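Local coordinates for protein acyl-CoA dehydrogenase (Slackia heliotrinireducens, PDB 4RM7) that belongs to the acyl-CoA dehydrogenase family, with helical N-terminal and C-terminal domains flanking a beta-sheet middle domain in the sequence, and assembles from four chains, at residues L254-V265 against L288-R299; L8-V19 against L70-E78. One frame throughout, in Å; residues are numbered along the deposited sequence.

Starting at the N terminus, the chain first closes on itself in contact 2, where residues 8-19 meet residues 70-78 after an excursion of 50 residues that includes helices 29-38 and 43-50. It then runs through the strands of the middle domain before contact 1 pairs residues 254-265 with 288-299 across a much shorter connection of 22 residues, half of them helical. The two closures follow one another, neither nested nor crossing. They nonetheless meet in space: Glu78, on the second helix of contact 2, makes a salt bridge from OE2 to NE of Arg299 in contact 1, and Leu254 packs beside it. The N-terminal and C-terminal helical domains are thereby joined.

Contact 1 of 2, residues L254-V265 against L288-R299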
loop_
_atom_site.group_PDB
_atom_site.type_symbol
_atom_site.label_atom_id
_atom_site.label_comp_id
_atom_site.label_asym_id
_atom_site.label_seq_id
_atom_site.Cartn_x
_atom_site.Cartn_y
_atom_site.Cartn_z
ATOM N N LEU A 254 -6.797 13.945 -13.208
ATOM C CA LEU A 254 -7.796 12.956 -13.561
ATOM C C LEU A 254 -7.805 12.723 -15.077
ATOM O O LEU A 254 -7.812 11.592 -15.568
ATOM C CB LEU A 254 -9.159 13.427 -13.080
ATOM C CG LEU A 254 -10.390 12.686 -13.579
ATOM C CD1 LEU A 254 -10.351 11.217 -13.138
ATOM C CD2 LEU A 254 -11.651 13.405 -13.092
ATOM N N GLY A 255 -7.805 13.819 -15.811
ATOM C CA GLY A 255 -7.805 13.759 -17.249
ATOM C C GLY A 255 -6.591 13.025 -17.770
ATOM O O GLY A 255 -6.720 12.134 -18.609
ATOM N N GLU A 256 -5.407 13.395 -17.295
ATOM C CA GLU A 256 -4.199 12.768 -17.809
ATOM C C GLU A 256 -4.189 11.284 -17.436
ATOM O O GLU A 256 -3.849 10.434 -18.262
ATOM C CB GLU A 256 -2.951 13.463 -17.279
ATOM C CG GLU A 256 -2.801 14.889 -17.738
ATOM C CD GLU A 256 -1.373 15.388 -17.583
ATOM O OE1 GLU A 256 -1.133 16.309 -16.771
ATOM O OE2 GLU A 256 -0.486 14.864 -18.285
ATOM N N ALA A 257 -4.557 10.989 -16.188
ATOM C CA ALA A 257 -4.644 9.617 -15.715
ATOM C C ALA A 257 -5.590 8.817 -16.606
ATOM O O ALA A 257 -5.329 7.669 -16.969
ATOM C CB ALA A 257 -5.119 9.580 -14.238
ATOM N N GLN A 258 -6.689 9.447 -16.979
ATOM C CA GLN A 258 -7.667 8.785 -17.817
ATOM C C GLN A 258 -7.060 8.442 -19.190
ATOM O O GLN A 258 -7.406 7.417 -19.788
ATOM C CB GLN A 258 -8.908 9.670 -17.961
ATOM C CG GLN A 258 -9.989 9.066 -18.812
ATOM C CD GLN A 258 -10.550 7.806 -18.198
ATOM O OE1 GLN A 258 -11.211 7.864 -17.174
ATOM N NE2 GLN A 258 -10.291 6.656 -18.824
ATOM N N ALA A 259 -6.152 9.297 -19.677
ATOM C CA ALA A 259 -5.513 9.096 -20.979
ATOM C C ALA A 259 -4.570 7.898 -20.927
ATOM O O ALA A 259 -4.517 7.092 -21.859
ATOM C CB ALA A 259 -4.763 10.342 -21.404
ATOM N N ALA A 260 -3.844 7.788 -19.819
ATOM C CA ALA A 260 -2.978 6.651 -19.561
ATOM C C ALA A 260 -3.761 5.337 -19.503
ATOM O O ALA A 260 -3.302 4.302 -19.986
ATOM C CB ALA A 260 -2.220 6.858 -18.264
HETATM N N MSE A 261 -4.938 5.385 -18.896
HETATM C CA MSE A 261 -5.768 4.200 -18.794
HETATM C C MSE A 261 -6.240 3.747 -20.184
HETATM O O MSE A 261 -6.147 2.564 -20.518
HETATM C CB MSE A 261 -6.962 4.451 -17.874
HETATM C CG MSE A 261 -7.977 3.328 -17.895
HETATM SE SE MSE A 261 -7.288 1.709 -17.050
HETATM C CE MSE A 261 -9.017 0.929 -16.641
ATOM N N GLU A 262 -6.729 4.685 -20.992
ATOM C CA GLU A 262 -7.074 4.374 -22.380
ATOM C C GLU A 262 -5.942 3.691 -23.157
ATOM O O GLU A 262 -6.190 2.715 -23.881
ATOM C CB GLU A 262 -7.507 5.623 -23.112
ATOM C CG GLU A 262 -8.780 6.195 -22.557
ATOM C CD GLU A 262 -9.071 7.586 -23.090
ATOM O OE1 GLU A 262 -8.293 8.065 -23.947
ATOM O OE2 GLU A 262 -10.077 8.199 -22.659
ATOM N N ASP A 263 -4.703 4.158 -22.997
ATOM C CA ASP A 263 -3.577 3.511 -23.696
ATOM C C ASP A 263 -3.352 2.085 -23.188
ATOM O O ASP A 263 -3.123 1.163 -23.985
ATOM C CB ASP A 263 -2.274 4.321 -23.556
ATOM C CG ASP A 263 -2.357 5.690 -24.218
ATOM O OD1 ASP A 263 -3.318 5.921 -24.978
ATOM O OD2 ASP A 263 -1.468 6.536 -23.976
ATOM N N ALA A 264 -3.409 1.918 -21.866
ATOM C CA ALA A 264 -3.291 0.606 -21.239
ATOM C C ALA A 264 -4.338 -0.360 -21.796
ATOM O O ALA A 264 -4.010 -1.474 -22.213
ATOM C CB ALA A 264 -3.440 0.725 -19.714
ATOM N N VAL A 265 -5.594 0.076 -21.805
ATOM C CA VAL A 265 -6.680 -0.752 -22.303
ATOM C C VAL A 265 -6.475 -1.068 -23.793
ATOM O O VAL A 265 -6.606 -2.214 -24.213
ATOM C CB VAL A 265 -8.055 -0.076 -22.070
ATOM C CG1 VAL A 265 -9.135 -0.850 -22.754
ATOM C CG2 VAL A 265 -8.361 0.027 -20.558
ATOM N N LEU A 288 -6.106 -3.463 -14.118
ATOM C CA LEU A 288 -7.186 -2.750 -14.777
ATOM C C LEU A 288 -8.329 -2.354 -13.841
ATOM O O LEU A 288 -8.756 -1.196 -13.868
ATOM C CB LEU A 288 -7.731 -3.589 -15.939
ATOM C CG LEU A 288 -6.801 -3.567 -17.158
ATOM C CD1 LEU A 288 -7.420 -4.261 -18.354
ATOM C CD2 LEU A 288 -6.457 -2.127 -17.493
ATOM N N THR A 289 -8.854 -3.290 -13.077
ATOM C CA THR A 289 -9.911 -2.965 -12.144
ATOM C C THR A 289 -9.421 -2.022 -11.050
ATOM O O THR A 289 -10.123 -1.121 -10.639
ATOM C CB THR A 289 -10.692 -4.203 -11.617
ATOM O OG1 THR A 289 -9.812 -5.107 -10.960
ATOM C CG2 THR A 289 -11.424 -4.922 -12.709
ATOM N N GLU A 290 -8.206 -2.239 -10.586
ATOM C CA GLU A 290 -7.604 -1.353 -9.587
ATOM C C GLU A 290 -7.548 0.098 -10.120
ATOM O O GLU A 290 -7.943 1.047 -9.451
ATOM C CB GLU A 290 -6.212 -1.859 -9.228
ATOM C CG GLU A 290 -5.639 -1.237 -8.007
ATOM C CD GLU A 290 -6.104 -1.945 -6.749
ATOM O OE1 GLU A 290 -6.193 -3.198 -6.759
ATOM O OE2 GLU A 290 -6.392 -1.239 -5.755
HETATM N N MSE A 291 -7.089 0.248 -11.360
HETATM C CA MSE A 291 -7.053 1.548 -12.031
HETATM C C MSE A 291 -8.437 2.182 -12.233
HETATM O O MSE A 291 -8.610 3.380 -12.018
HETATM C CB MSE A 291 -6.354 1.415 -13.381
HETATM C CG MSE A 291 -4.866 1.143 -13.257
HETATM SE SE MSE A 291 -4.148 0.180 -14.793
HETATM C CE MSE A 291 -3.776 1.677 -16.014
ATOM N N GLU A 292 -9.417 1.394 -12.658
ATOM C CA GLU A 292 -10.733 1.954 -12.866
ATOM C C GLU A 292 -11.365 2.366 -11.521
ATOM O O GLU A 292 -12.132 3.332 -11.467
ATOM C CB GLU A 292 -11.626 0.970 -13.621
ATOM C CG GLU A 292 -12.912 1.617 -14.178
ATOM C CD GLU A 292 -12.641 2.747 -15.202
ATOM O OE1 GLU A 292 -11.623 2.691 -15.901
ATOM O OE2 GLU A 292 -13.447 3.691 -15.326
ATOM N N VAL A 293 -11.040 1.658 -10.440
ATOM C CA VAL A 293 -11.527 2.055 -9.120
ATOM C C VAL A 293 -10.946 3.416 -8.734
ATOM O O VAL A 293 -11.659 4.306 -8.256
ATOM C CB VAL A 293 -11.155 1.057 -8.026
ATOM C CG1 VAL A 293 -11.342 1.700 -6.668
ATOM C CG2 VAL A 293 -11.979 -0.208 -8.130
ATOM N N LYS A 294 -9.647 3.576 -8.949
ATOM C CA LYS A 294 -9.017 4.843 -8.619
ATOM C C LYS A 294 -9.587 5.980 -9.468
ATOM O O LYS A 294 -9.853 7.060 -8.940
ATOM C CB LYS A 294 -7.499 4.744 -8.769
ATOM C CG LYS A 294 -6.900 3.868 -7.677
ATOM C CD LYS A 294 -5.423 3.713 -7.828
ATOM C CE LYS A 294 -4.908 2.677 -6.857
ATOM N NZ LYS A 294 -3.444 2.448 -7.032
ATOM N N LEU A 295 -9.808 5.737 -10.763
ATOM C CA LEU A 295 -10.366 6.775 -11.631
ATOM C C LEU A 295 -11.769 7.149 -11.163
ATOM O O LEU A 295 -12.135 8.329 -11.148
ATOM C CB LEU A 295 -10.429 6.321 -13.081
ATOM C CG LEU A 295 -9.148 6.189 -13.874
ATOM C CD1 LEU A 295 -9.443 5.524 -15.215
ATOM C CD2 LEU A 295 -8.564 7.587 -14.049
ATOM N N THR A 296 -12.549 6.134 -10.788
ATOM C CA THR A 296 -13.904 6.357 -10.281
ATOM C C THR A 296 -13.866 7.261 -9.051
ATOM O O THR A 296 -14.609 8.231 -8.963
ATOM C CB THR A 296 -14.610 5.030 -9.925
ATOM O OG1 THR A 296 -14.493 4.117 -11.024
ATOM C CG2 THR A 296 -16.100 5.264 -9.643
ATOM N N ASN A 297 -12.985 6.943 -8.113
ATOM C CA ASN A 297 -12.848 7.719 -6.888
ATOM C C ASN A 297 -12.385 9.166 -7.162
ATOM O O ASN A 297 -12.980 10.116 -6.672
ATOM C CB ASN A 297 -11.883 7.003 -5.917
ATOM C CG ASN A 297 -12.503 5.758 -5.271
ATOM O OD1 ASN A 297 -13.723 5.588 -5.261
ATOM N ND2 ASN A 297 -11.660 4.897 -4.703
HETATM N N MSE A 298 -11.331 9.322 -7.954
HETATM C CA MSE A 298 -10.855 10.635 -8.363
HETATM C C MSE A 298 -11.963 11.513 -8.916
HETATM O O MSE A 298 -12.092 12.674 -8.522
HETATM C CB MSE A 298 -9.774 10.509 -9.426
HETATM C CG MSE A 298 -8.471 9.917 -8.939
HETATM SE SE MSE A 298 -7.208 9.900 -10.431
HETATM C CE MSE A 298 -6.852 7.994 -10.474
ATOM N N ARG A 299 -12.752 10.946 -9.826
ATOM C CA ARG A 299 -13.778 11.694 -10.546
ATOM C C ARG A 299 -14.875 12.107 -9.583
ATOM O O ARG A 299 -15.331 13.245 -9.593
ATOM C CB ARG A 299 -14.342 10.861 -11.704
ATOM C CG ARG A 299 -15.273 11.623 -12.628
ATOM C CD ARG A 299 -15.533 10.875 -13.947
ATOM N NE ARG A 299 -14.381 10.953 -14.836
ATOM C CZ ARG A 299 -13.666 9.915 -15.270
ATOM N NH1 ARG A 299 -13.972 8.674 -14.891
ATOM N NH2 ARG A 299 -12.618 10.132 -16.074
HETATM O O HOH W 1 -12.947 6.227 -16.099
#
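Met261, modelled as selenomethionine, is a knob pressed into the opposite helix among Leu288, Met291, Glu292 and Leu295. Its CB and CG lie against CD1 of Leu295, with CG at 3.8 Å. CG stands anti to the backbone N (chi1 171°), and the bend that follows at chi2 carries SE past the leucine to CE of Met291, 3.7 Å away, and to CD2 of Leu288. The terminal CE ends near the backbone O of Leu288 and beside OE1 of Glu292. Leu295 answers as a reciprocal knob, its CD2 reaching CB of Ala257 at 4.0 Å, so the two helices interlock in the knobs-into-holes manner.

One flank of this apolar seam is polar. Arg299 NH2 donates to Gln258 OE1 at 2.9 Å along a nearly straight line (173°), with the acceptor in the guanidinium plane. A water bridges the same Gln258 OE1, Glu292 OE2 and Arg299 NH1, while CD1 of Leu254 covers one guanidinium face near its rim. Three groups therefore share the water, which should help hold the amide and guanidinium in place. Glu292 OE1 and Gln258 NE2 both turn to Tyr384 OH of the second subunit.

The segments run antiparallel at 159°, with axes 10.5 Å apart, as consecutive long helices 234-270 and 282-311. Helix 316-341 packs on Met291 and Met298, helix 351-362 lies on the Ala259 side of residues 254-265, and helix 70-84 touches Leu254 and Gln258.

Contact 2 of 2, residues L8-V19 against L70-E78; sequences LSRDEQRLLNHV and LFAQVLVIE
CG2 of Val19 lies 3.7 Å from CG2 of Val76 at the buried end of this pairing, the two side chains crossing at about a right angle. One turn earlier, Leu15 splits its branches: CD2 settles on CB of Ala72 at 3.8 Å, whereas CD1 reaches Val76 CG2. Its CG is anti to the backbone N (chi1 172°), a placing that lets the fork straddle these two positions.

Toward the helix start the packing stays close around Leu75 and Phe71, but their partners Leu8 and Glu12 are partly exposed, so this end lies nearer solvent. Leu75 CD1 is 4.1 Å from CB of Glu12. Phe71 presents an edge, meeting Leu8 CD2 through CZ at 3.5 Å and the Glu12 carboxylate through CD2 and CE2. Carboxylate and ring planes stand 75° apart, and Glu12 CD lies close to the ring plane, so the acid faces ring hydrogens rather than the pi cloud. Elsewhere Phe71 makes an edge-to-face contact with Tyr303 and a cation-pi contact with Arg307.

Leu16 forms a thinly packed flank, partly exposed, its CD2 4.2 Å from the backbone O of Leu75. The far side of the helix, carrying Arg10, Asp11 and Arg14, is exposed.

Ser9 N donates to Glu12 OE1 at 2.9 Å, and Glu12 N donates in return to Ser9 OG at 3.1 Å. This reciprocal pair is a capping box. Beyond it, segments 10-19 and 70-78 run roughly parallel, at 32°, within the all-helical N-terminal domain of the acyl-CoA dehydrogenase fold.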
loop_
_atom_site.group_PDB
_atom_site.type_symbol
_atom_site.label_atom_id
_atom_site.label_comp_id
_atom_site.label_asym_id
_atom_site.label_seq_id
_atom_site.Cartn_x
_atom_site.Cartn_y
_atom_site.Cartn_z
ATOM N N LEU A 8 -24.748 13.508 -16.512
ATOM C CA LEU A 8 -24.604 14.910 -16.885
ATOM C C LEU A 8 -25.878 15.377 -17.571
ATOM O O LEU A 8 -26.557 14.590 -18.226
ATOM C CB LEU A 8 -23.432 15.110 -17.837
ATOM C CG LEU A 8 -22.043 14.650 -17.423
ATOM C CD1 LEU A 8 -21.077 14.942 -18.554
ATOM C CD2 LEU A 8 -21.647 15.363 -16.150
ATOM N N SER A 9 -26.183 16.661 -17.454
ATOM C CA SER A 9 -27.307 17.243 -18.167
ATOM C C SER A 9 -26.996 17.297 -19.654
ATOM O O SER A 9 -25.835 17.142 -20.030
ATOM C CB SER A 9 -27.584 18.639 -17.632
ATOM O OG SER A 9 -26.467 19.467 -17.913
ATOM N N ARG A 10 -28.010 17.518 -20.497
ATOM C CA ARG A 10 -27.773 17.750 -21.927
ATOM C C ARG A 10 -26.808 18.899 -22.166
ATOM O O ARG A 10 -25.939 18.806 -23.036
ATOM C CB ARG A 10 -29.057 18.078 -22.671
ATOM C CG ARG A 10 -29.894 16.905 -22.982
ATOM C CD ARG A 10 -29.818 16.465 -24.426
ATOM N NE ARG A 10 -30.588 15.236 -24.501
ATOM C CZ ARG A 10 -31.878 15.188 -24.798
ATOM N NH1 ARG A 10 -32.504 14.019 -24.811
ATOM N NH2 ARG A 10 -32.531 16.300 -25.110
ATOM N N ASP A 11 -26.994 19.990 -21.418
ATOM C CA ASP A 11 -26.149 21.175 -21.554
ATOM C C ASP A 11 -24.694 20.831 -21.260
ATOM O O ASP A 11 -23.813 21.155 -22.049
ATOM C CB ASP A 11 -26.626 22.305 -20.639
ATOM C CG ASP A 11 -27.933 22.925 -21.109
ATOM O OD1 ASP A 11 -28.176 22.958 -22.333
ATOM O OD2 ASP A 11 -28.722 23.379 -20.254
ATOM N N GLU A 12 -24.456 20.148 -20.143
ATOM C CA GLU A 12 -23.120 19.686 -19.797
ATOM C C GLU A 12 -22.540 18.756 -20.873
ATOM O O GLU A 12 -21.360 18.859 -21.232
ATOM C CB GLU A 12 -23.150 18.995 -18.434
ATOM C CG GLU A 12 -23.336 19.994 -17.268
ATOM C CD GLU A 12 -23.833 19.341 -15.972
ATOM O OE1 GLU A 12 -24.213 18.150 -15.994
ATOM O OE2 GLU A 12 -23.850 20.024 -14.922
ATOM N N GLN A 13 -23.365 17.868 -21.413
ATOM C CA GLN A 13 -22.891 16.967 -22.448
ATOM C C GLN A 13 -22.529 17.708 -23.736
ATOM O O GLN A 13 -21.564 17.346 -24.414
ATOM C CB GLN A 13 -23.937 15.897 -22.740
ATOM C CG GLN A 13 -24.050 14.847 -21.666
ATOM C CD GLN A 13 -25.321 14.024 -21.775
ATOM O OE1 GLN A 13 -26.055 14.109 -22.766
ATOM N NE2 GLN A 13 -25.595 13.228 -20.746
ATOM N N ARG A 14 -23.300 18.734 -24.085
ATOM C CA ARG A 14 -22.995 19.491 -25.298
ATOM C C ARG A 14 -21.655 20.221 -25.150
ATOM O O ARG A 14 -20.860 20.276 -26.099
ATOM C CB ARG A 14 -24.105 20.491 -25.629
ATOM C CG ARG A 14 -25.285 19.887 -26.331
ATOM C CD ARG A 14 -26.127 20.956 -27.008
ATOM N NE ARG A 14 -27.169 20.373 -27.863
ATOM C CZ ARG A 14 -28.421 20.160 -27.475
ATOM N NH1 ARG A 14 -28.799 20.464 -26.239
ATOM N NH2 ARG A 14 -29.297 19.634 -28.318
ATOM N N LEU A 15 -21.423 20.767 -23.957
ATOM C CA LEU A 15 -20.157 21.414 -23.625
ATOM C C LEU A 15 -18.990 20.471 -23.906
ATOM O O LEU A 15 -18.022 20.831 -24.594
ATOM C CB LEU A 15 -20.152 21.853 -22.158
ATOM C CG LEU A 15 -18.845 22.386 -21.567
ATOM C CD1 LEU A 15 -18.455 23.694 -22.214
ATOM C CD2 LEU A 15 -18.976 22.561 -20.052
ATOM N N LEU A 16 -19.109 19.251 -23.399
ATOM C CA LEU A 16 -18.108 18.232 -23.645
ATOM C C LEU A 16 -17.904 17.999 -25.122
ATOM O O LEU A 16 -16.769 17.859 -25.578
ATOM C CB LEU A 16 -18.506 16.925 -22.988
ATOM C CG LEU A 16 -17.924 16.739 -21.616
ATOM C CD1 LEU A 16 -18.598 15.556 -21.012
ATOM C CD2 LEU A 16 -16.446 16.501 -21.767
ATOM N N ASN A 17 -19.004 17.946 -25.867
ATOM C CA ASN A 17 -18.918 17.710 -27.305
ATOM C C ASN A 17 -18.096 18.804 -27.962
ATOM O O ASN A 17 -17.232 18.525 -28.800
ATOM C CB ASN A 17 -20.301 17.648 -27.946
ATOM C CG ASN A 17 -21.123 16.474 -27.466
ATOM O OD1 ASN A 17 -20.590 15.492 -26.948
ATOM N ND2 ASN A 17 -22.441 16.568 -27.651
ATOM N N HIS A 18 -18.365 20.047 -27.571
ATOM C CA HIS A 18 -17.663 21.197 -28.128
ATOM C C HIS A 18 -16.180 21.153 -27.783
ATOM O O HIS A 18 -15.327 21.378 -28.642
ATOM C CB HIS A 18 -18.281 22.499 -27.627
ATOM C CG HIS A 18 -19.727 22.649 -27.973
ATOM N ND1 HIS A 18 -20.495 23.712 -27.536
ATOM C CD2 HIS A 18 -20.556 21.875 -28.715
ATOM C CE1 HIS A 18 -21.723 23.584 -27.996
ATOM N NE2 HIS A 18 -21.791 22.478 -28.719
ATOM N N VAL A 19 -15.874 20.845 -26.530
ATOM C CA VAL A 19 -14.487 20.769 -26.090
ATOM C C VAL A 19 -13.749 19.609 -26.763
ATOM O O VAL A 19 -12.613 19.763 -27.187
ATOM C CB VAL A 19 -14.411 20.645 -24.571
ATOM C CG1 VAL A 19 -12.981 20.373 -24.125
ATOM C CG2 VAL A 19 -14.937 21.927 -23.936
ATOM N N LEU A 70 -17.835 26.251 -11.911
ATOM C CA LEU A 70 -16.666 25.408 -11.634
ATOM C C LEU A 70 -16.761 23.974 -12.195
ATOM O O LEU A 70 -15.789 23.464 -12.746
ATOM C CB LEU A 70 -16.412 25.349 -10.125
ATOM C CG LEU A 70 -15.066 24.749 -9.722
ATOM C CD1 LEU A 70 -13.919 25.481 -10.359
ATOM C CD2 LEU A 70 -14.900 24.811 -8.249
ATOM N N PHE A 71 -17.915 23.328 -12.053
ATOM C CA PHE A 71 -18.098 22.000 -12.620
ATOM C C PHE A 71 -17.852 22.041 -14.124
ATOM O O PHE A 71 -17.181 21.165 -14.666
ATOM C CB PHE A 71 -19.494 21.456 -12.329
ATOM C CG PHE A 71 -19.712 20.054 -12.823
ATOM C CD1 PHE A 71 -18.814 19.042 -12.500
ATOM C CD2 PHE A 71 -20.813 19.735 -13.606
ATOM C CE1 PHE A 71 -19.010 17.723 -12.957
ATOM C CE2 PHE A 71 -21.017 18.415 -14.076
ATOM C CZ PHE A 71 -20.117 17.413 -13.744
ATOM N N ALA A 72 -18.371 23.072 -14.791
ATOM C CA ALA A 72 -18.143 23.229 -16.229
ATOM C C ALA A 72 -16.658 23.363 -16.551
ATOM O O ALA A 72 -16.149 22.714 -17.471
ATOM C CB ALA A 72 -18.906 24.430 -16.768
ATOM N N GLN A 73 -15.977 24.216 -15.794
ATOM C CA GLN A 73 -14.544 24.395 -15.941
ATOM C C GLN A 73 -13.787 23.075 -15.778
ATOM O O GLN A 73 -12.842 22.792 -16.512
ATOM C CB GLN A 73 -14.044 25.417 -14.928
ATOM C CG GLN A 73 -14.341 26.853 -15.305
ATOM C CD GLN A 73 -13.950 27.817 -14.192
ATOM O OE1 GLN A 73 -14.035 27.477 -13.001
ATOM N NE2 GLN A 73 -13.507 29.020 -14.571
ATOM N N VAL A 74 -14.223 22.277 -14.811
ATOM C CA VAL A 74 -13.650 20.975 -14.547
ATOM C C VAL A 74 -13.828 20.012 -15.719
ATOM O O VAL A 74 -12.896 19.293 -16.103
ATOM C CB VAL A 74 -14.267 20.388 -13.278
ATOM C CG1 VAL A 74 -14.125 18.873 -13.232
ATOM C CG2 VAL A 74 -13.630 21.031 -12.080
ATOM N N LEU A 75 -15.016 20.005 -16.306
ATOM C CA LEU A 75 -15.243 19.168 -17.476
ATOM C C LEU A 75 -14.333 19.611 -18.626
ATOM O O LEU A 75 -13.794 18.768 -19.347
ATOM C CB LEU A 75 -16.713 19.207 -17.904
ATOM C CG LEU A 75 -17.737 18.647 -16.913
ATOM C CD1 LEU A 75 -19.157 18.870 -17.441
ATOM C CD2 LEU A 75 -17.484 17.157 -16.615
ATOM N N VAL A 76 -14.139 20.925 -18.777
ATOM C CA VAL A 76 -13.294 21.440 -19.856
ATOM C C VAL A 76 -11.860 20.976 -19.624
ATOM O O VAL A 76 -11.256 20.349 -20.499
ATOM C CB VAL A 76 -13.360 22.984 -19.973
ATOM C CG1 VAL A 76 -12.238 23.515 -20.820
ATOM C CG2 VAL A 76 -14.677 23.424 -20.576
ATOM N N ILE A 77 -11.339 21.214 -18.426
ATOM C CA ILE A 77 -9.958 20.837 -18.112
ATOM C C ILE A 77 -9.712 19.335 -18.125
ATOM O O ILE A 77 -8.702 18.882 -18.661
ATOM C CB ILE A 77 -9.546 21.399 -16.764
ATOM C CG1 ILE A 77 -9.556 22.921 -16.842
ATOM C CG2 ILE A 77 -8.152 20.877 -16.354
ATOM C CD1 ILE A 77 -9.747 23.573 -15.520
ATOM N N GLU A 78 -10.636 18.553 -17.570
ATOM C CA GLU A 78 -10.471 17.097 -17.588
ATOM C C GLU A 78 -10.447 16.570 -19.033
ATOM O O GLU A 78 -9.631 15.721 -19.371
ATOM C CB GLU A 78 -11.575 16.401 -16.783
ATOM C CG GLU A 78 -11.693 14.908 -17.046
ATOM C CD GLU A 78 -12.955 14.260 -16.446
ATOM O OE1 GLU A 78 -13.988 14.945 -16.315
ATOM O OE2 GLU A 78 -12.920 13.048 -16.113
#